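Long-range contacts in GCN5-related N-acetyltransferase (Anabaena variabilis, PDB 2OZG), which binds coenzyme A and probably transfers acetyl groups to amines, possibly those of aminoglycosides, as a member of the GNAT family: residues A[64-69]-A[183-188]; A[142-147]-A[257-262]. One frame throughout, in Å; residues are numbered along the deposited sequence.

Contact 1: residues A[64-69]-A[183-188]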
# COMPACT_ATOMS: atom_id res chain seq x y z
N ALA A 64 13.31 0.84 -35.63
CA ALA A 64 14.01 2.03 -36.06
C ALA A 64 15.49 1.92 -35.76
O ALA A 64 15.93 1.41 -34.69
CB ALA A 64 13.45 3.28 -35.36
N ILE A 65 16.28 2.35 -36.73
CA ILE A 65 17.73 2.46 -36.60
C ILE A 65 18.04 3.98 -36.47
O ILE A 65 17.63 4.76 -37.35
CB ILE A 65 18.49 1.96 -37.84
CG1 ILE A 65 18.18 0.50 -38.15
CG2 ILE A 65 20.01 2.08 -37.58
CD1 ILE A 65 18.89 0.04 -39.41
N LEU A 66 18.77 4.36 -35.42
CA LEU A 66 19.17 5.78 -35.18
C LEU A 66 20.67 5.94 -35.35
O LEU A 66 21.46 5.59 -34.46
CB LEU A 66 18.74 6.26 -33.75
CG LEU A 66 17.25 6.07 -33.46
CD1 LEU A 66 16.87 6.58 -32.06
CD2 LEU A 66 16.38 6.78 -34.49
N PRO A 67 21.07 6.38 -36.55
CA PRO A 67 22.47 6.58 -36.76
C PRO A 67 22.96 7.81 -36.06
O PRO A 67 22.54 8.92 -36.38
CB PRO A 67 22.62 6.68 -38.30
CG PRO A 67 21.29 6.39 -38.87
CD PRO A 67 20.29 6.58 -37.77
N MSE A 68 23.88 7.62 -35.13
CA MSE A 68 24.38 8.75 -34.37
C MSE A 68 25.80 8.47 -33.88
O MSE A 68 26.61 7.98 -34.62
CB MSE A 68 23.40 9.04 -33.23
CG MSE A 68 23.16 7.89 -32.32
SE MSE A 68 22.06 8.29 -30.79
CE MSE A 68 21.13 6.60 -30.69
N GLY A 69 26.11 8.86 -32.66
CA GLY A 69 27.42 8.63 -32.12
C GLY A 69 27.33 8.39 -30.64
O GLY A 69 26.29 8.70 -30.00
N ASP A 183 26.07 10.94 -28.70
CA ASP A 183 26.11 12.13 -29.58
C ASP A 183 24.71 11.95 -30.18
O ASP A 183 24.49 11.10 -31.02
CB ASP A 183 27.24 12.16 -30.60
CG ASP A 183 27.15 13.38 -31.54
OD1 ASP A 183 26.19 14.16 -31.42
OD2 ASP A 183 28.01 13.54 -32.41
N ARG A 184 23.75 12.68 -29.65
CA ARG A 184 22.36 12.46 -29.97
C ARG A 184 21.84 12.62 -31.42
O ARG A 184 22.09 13.59 -32.10
CB ARG A 184 21.51 13.43 -29.14
CG ARG A 184 21.39 13.12 -27.68
CD ARG A 184 20.78 14.31 -26.92
NE ARG A 184 20.59 13.96 -25.50
CZ ARG A 184 20.27 14.80 -24.52
NH1 ARG A 184 20.09 16.08 -24.77
NH2 ARG A 184 20.14 14.33 -23.28
N HIS A 185 21.03 11.66 -31.80
CA HIS A 185 20.28 11.72 -33.04
C HIS A 185 19.23 12.78 -32.74
O HIS A 185 18.80 12.96 -31.57
CB HIS A 185 19.60 10.36 -33.31
CG HIS A 185 18.94 10.26 -34.63
ND1 HIS A 185 17.66 10.71 -34.88
CD2 HIS A 185 19.38 9.71 -35.79
CE1 HIS A 185 17.34 10.47 -36.13
NE2 HIS A 185 18.37 9.85 -36.71
N PRO A 186 18.85 13.54 -33.77
CA PRO A 186 17.78 14.52 -33.68
C PRO A 186 16.51 14.02 -32.96
O PRO A 186 15.85 14.81 -32.28
CB PRO A 186 17.54 14.88 -35.14
CG PRO A 186 18.86 14.72 -35.79
CD PRO A 186 19.55 13.59 -35.07
N ALA A 187 16.20 12.74 -33.06
CA ALA A 187 15.00 12.17 -32.45
C ALA A 187 15.04 12.21 -30.95
O ALA A 187 13.99 12.25 -30.28
CB ALA A 187 14.85 10.69 -32.91
N ILE A 188 16.25 12.15 -30.40
CA ILE A 188 16.43 12.16 -28.94
C ILE A 188 16.04 13.55 -28.43
O ILE A 188 15.31 13.70 -27.45
CB ILE A 188 17.89 11.88 -28.51
CG1 ILE A 188 18.50 10.62 -29.17
CG2 ILE A 188 18.00 11.81 -27.03
CD1 ILE A 188 17.95 9.34 -28.82
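His-185 meets three consecutive residues of the strand, Leu-66, Pro-67 and Met-68. His-185 holds its CG anti to the backbone N (chi1 -173°), and this lays the ring alongside Pro-67 and across the side chain of Leu-66. Leu-66 CD2 sits over the centre of one ring face, 4.1 Å from the His-185 centroid, in a CH-pi contact. Pro-186 CD covers the opposite face near its rim. Pro-67 O comes in at the ring edge, in plane, 3.3 Å from His-185 CD2. The rotation of the ring is fixed from within its own segment. His-185 is the N-cap of helix 186-192, and its ND1 accepts from Ala-187 N at 3.1 Å, close to the ring plane.

Strand 58-72 belongs to the N-terminal GNAT domain. Here it pairs antiparallel with the short strand 182-183, which leads into the helix. Gly-69 N donates to Asp-183 O, and Asp-183 N returns a bond of 2.6 Å to Gly-69 O, closing a hydrogen-bonded pair. The Asp-183 carboxylate turns to a salt bridge with Arg-76.

Met-68 is a selenomethionine. Its CG lies between the backbone N and the carbonyl carbon (chi1 57°). With chi2 anti, this places SE 3.7 Å from His-185 N, while CB lies 4.0 Å from His-185 CB. Leu-66 CD1 touches Ile-188 CD1 at 4.4 Å, and Ile-45 of helix 37-45 packs against both Leu-66 and Ala-187.

Contact 2: residues A[142-147]-A[257-262]; sequences IPTDSI and DKVTWK
Ile-142 and Val-259 form an antiparallel hydrogen-bonded pair where strand 132-143 ends against the start of strand 258-263. Ile-142 N donates to Val-259 O, and Val-259 N donates to Ile-142 O, both at 2.8 Å. The second bond is the straighter, 170° at the hydrogen against 140°. Pro-143 and Lys-258 make the next, non-hydrogen-bonded pair. Here the contact is CA-H...O: Pro-143 CA lies 3.4 Å from Asp-257 O. Asp-257 O also accepts from Thr-144 N at 3.1 Å. A water receives a bond from Asp-145 N and gives one to Asp-257 O.

The chain then turns away. Pro-143 O takes bonds from both the N and the OG of Ser-146, so two donors from one residue grip this carbonyl at the turn.

Ile-142 and Val-259 point to the same face of the sheet. Ile-142 CG1 extends anti to the backbone N (chi1 -173°), while the CG2 branch does the touching. CG2 lies 4.1 Å from Val-259 CB and 3.7 Å from Trp-261 CZ3, which it meets obliquely. Trp-261 also packs against Trp-140, Trp-234 and Trp-246. Thr-144 OG1 lies 3.7 Å from Val-259 CG2, and its hydrogen bond goes to Ile-256 O. On the other face Lys-258 bends at chi3, and its NZ forms a salt bridge with Glu-141.

Helix 239-250 covers the Val-259 side, adding Ile-249. Strand 132-143 lies between 258-263 and 279-290, antiparallel to both. This is consistent with a strand of the first GNAT region inserted into the sheet of the second, where a GNAT fold has its seventh strand between the fifth and the sixth.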
# COMPACT_ATOMS: atom_id res chain seq x y z
N ILE A 142 14.39 12.16 -4.84
CA ILE A 142 14.69 12.75 -3.56
C ILE A 142 13.60 13.68 -3.08
O ILE A 142 12.98 14.39 -3.90
CB ILE A 142 16.01 13.55 -3.68
CG1 ILE A 142 16.48 14.07 -2.34
CG2 ILE A 142 15.86 14.75 -4.65
CD1 ILE A 142 17.86 14.70 -2.41
N PRO A 143 13.33 13.68 -1.75
CA PRO A 143 12.40 14.68 -1.24
C PRO A 143 13.02 16.09 -1.31
O PRO A 143 14.16 16.32 -0.85
CB PRO A 143 12.08 14.21 0.18
CG PRO A 143 13.15 13.20 0.56
CD PRO A 143 13.80 12.74 -0.70
N THR A 144 12.25 17.02 -1.87
CA THR A 144 12.73 18.36 -2.12
C THR A 144 13.17 19.03 -0.83
O THR A 144 14.16 19.74 -0.82
CB THR A 144 11.65 19.23 -2.80
OG1 THR A 144 10.96 18.50 -3.81
CG2 THR A 144 12.26 20.43 -3.47
N ASP A 145 12.46 18.79 0.27
CA ASP A 145 12.82 19.43 1.51
C ASP A 145 14.05 18.86 2.26
O ASP A 145 14.40 19.35 3.33
CB ASP A 145 11.58 19.54 2.42
CG ASP A 145 11.10 18.21 2.90
OD1 ASP A 145 11.76 17.18 2.61
OD2 ASP A 145 10.03 18.21 3.59
N SER A 146 14.67 17.81 1.71
CA SER A 146 15.87 17.24 2.28
C SER A 146 17.12 17.83 1.61
O SER A 146 18.22 17.64 2.11
CB SER A 146 15.86 15.72 2.15
OG SER A 146 16.16 15.33 0.81
N ILE A 147 16.96 18.62 0.55
CA ILE A 147 18.14 19.14 -0.20
C ILE A 147 18.90 20.18 0.57
O ILE A 147 20.13 20.10 0.71
CB ILE A 147 17.75 19.68 -1.56
CG1 ILE A 147 17.23 18.50 -2.39
CG2 ILE A 147 18.98 20.29 -2.24
CD1 ILE A 147 16.49 18.90 -3.68
N ASP A 257 6.86 17.94 -3.81
CA ASP A 257 7.24 16.94 -2.79
C ASP A 257 8.51 16.13 -3.13
O ASP A 257 9.35 15.90 -2.27
CB ASP A 257 6.11 15.92 -2.64
CG ASP A 257 4.79 16.56 -2.20
OD1 ASP A 257 4.85 17.44 -1.33
OD2 ASP A 257 3.73 16.21 -2.76
N LYS A 258 8.64 15.72 -4.38
CA LYS A 258 9.74 14.85 -4.80
C LYS A 258 10.32 15.29 -6.13
O LYS A 258 9.58 15.74 -7.01
CB LYS A 258 9.11 13.45 -4.95
CG LYS A 258 9.97 12.36 -5.32
CD LYS A 258 9.22 11.00 -5.24
CE LYS A 258 9.05 10.51 -3.80
NZ LYS A 258 8.62 9.08 -3.75
N VAL A 259 11.64 15.13 -6.28
CA VAL A 259 12.32 15.42 -7.52
C VAL A 259 13.02 14.15 -8.00
O VAL A 259 13.62 13.39 -7.18
CB VAL A 259 13.41 16.50 -7.38
CG1 VAL A 259 14.16 16.68 -8.71
CG2 VAL A 259 12.83 17.83 -6.93
N THR A 260 12.94 13.90 -9.31
CA THR A 260 13.70 12.82 -9.93
C THR A 260 14.63 13.35 -11.02
O THR A 260 14.36 14.38 -11.65
CB THR A 260 12.79 11.76 -10.61
OG1 THR A 260 12.13 12.37 -11.74
CG2 THR A 260 11.76 11.23 -9.68
N TRP A 261 15.75 12.68 -11.17
CA TRP A 261 16.68 12.97 -12.25
C TRP A 261 17.40 11.70 -12.66
O TRP A 261 17.53 10.74 -11.86
CB TRP A 261 17.69 14.05 -11.85
CG TRP A 261 18.77 13.63 -10.92
CD1 TRP A 261 20.07 13.47 -11.25
CD2 TRP A 261 18.70 13.36 -9.48
NE1 TRP A 261 20.80 13.10 -10.14
CE2 TRP A 261 19.98 12.99 -9.07
CE3 TRP A 261 17.66 13.36 -8.53
CZ2 TRP A 261 20.29 12.69 -7.72
CZ3 TRP A 261 17.95 13.03 -7.24
CH2 TRP A 261 19.23 12.70 -6.84
N LYS A 262 17.98 11.72 -13.85
CA LYS A 262 18.77 10.58 -14.34
C LYS A 262 20.25 10.89 -14.21
O LYS A 262 20.69 11.98 -14.50
CB LYS A 262 18.40 10.24 -15.78
CG LYS A 262 16.95 9.79 -15.86
CD LYS A 262 16.53 9.38 -17.28
CE LYS A 262 17.20 8.11 -17.73
NZ LYS A 262 16.68 7.82 -19.10
O HOH W 1 9.66 17.29 0.04

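In the fold
The centres of the two contacts lie 30 Å apart, and their nearest atoms are about 8 Å apart without touching. Along the chain their segments alternate: 64-69, 142-147, 183-188, 257-262. The two connections thus overlap along the chain, and each pairs an earlier strand with a later part. Contact 1 adds strand 182-183 to strand 58-72 of the first GNAT domain, where the side chain of Leu-66 lies about 10 Å from bound coenzyme A. Contact 2 joins strand 132-143 to strand 258-263. Strand 279-290 bridges the two regions, pairing with both 115-118 and 132-143. The pairings of 132-143 and 279-290 are consistent with strands exchanged between the two GNAT regions.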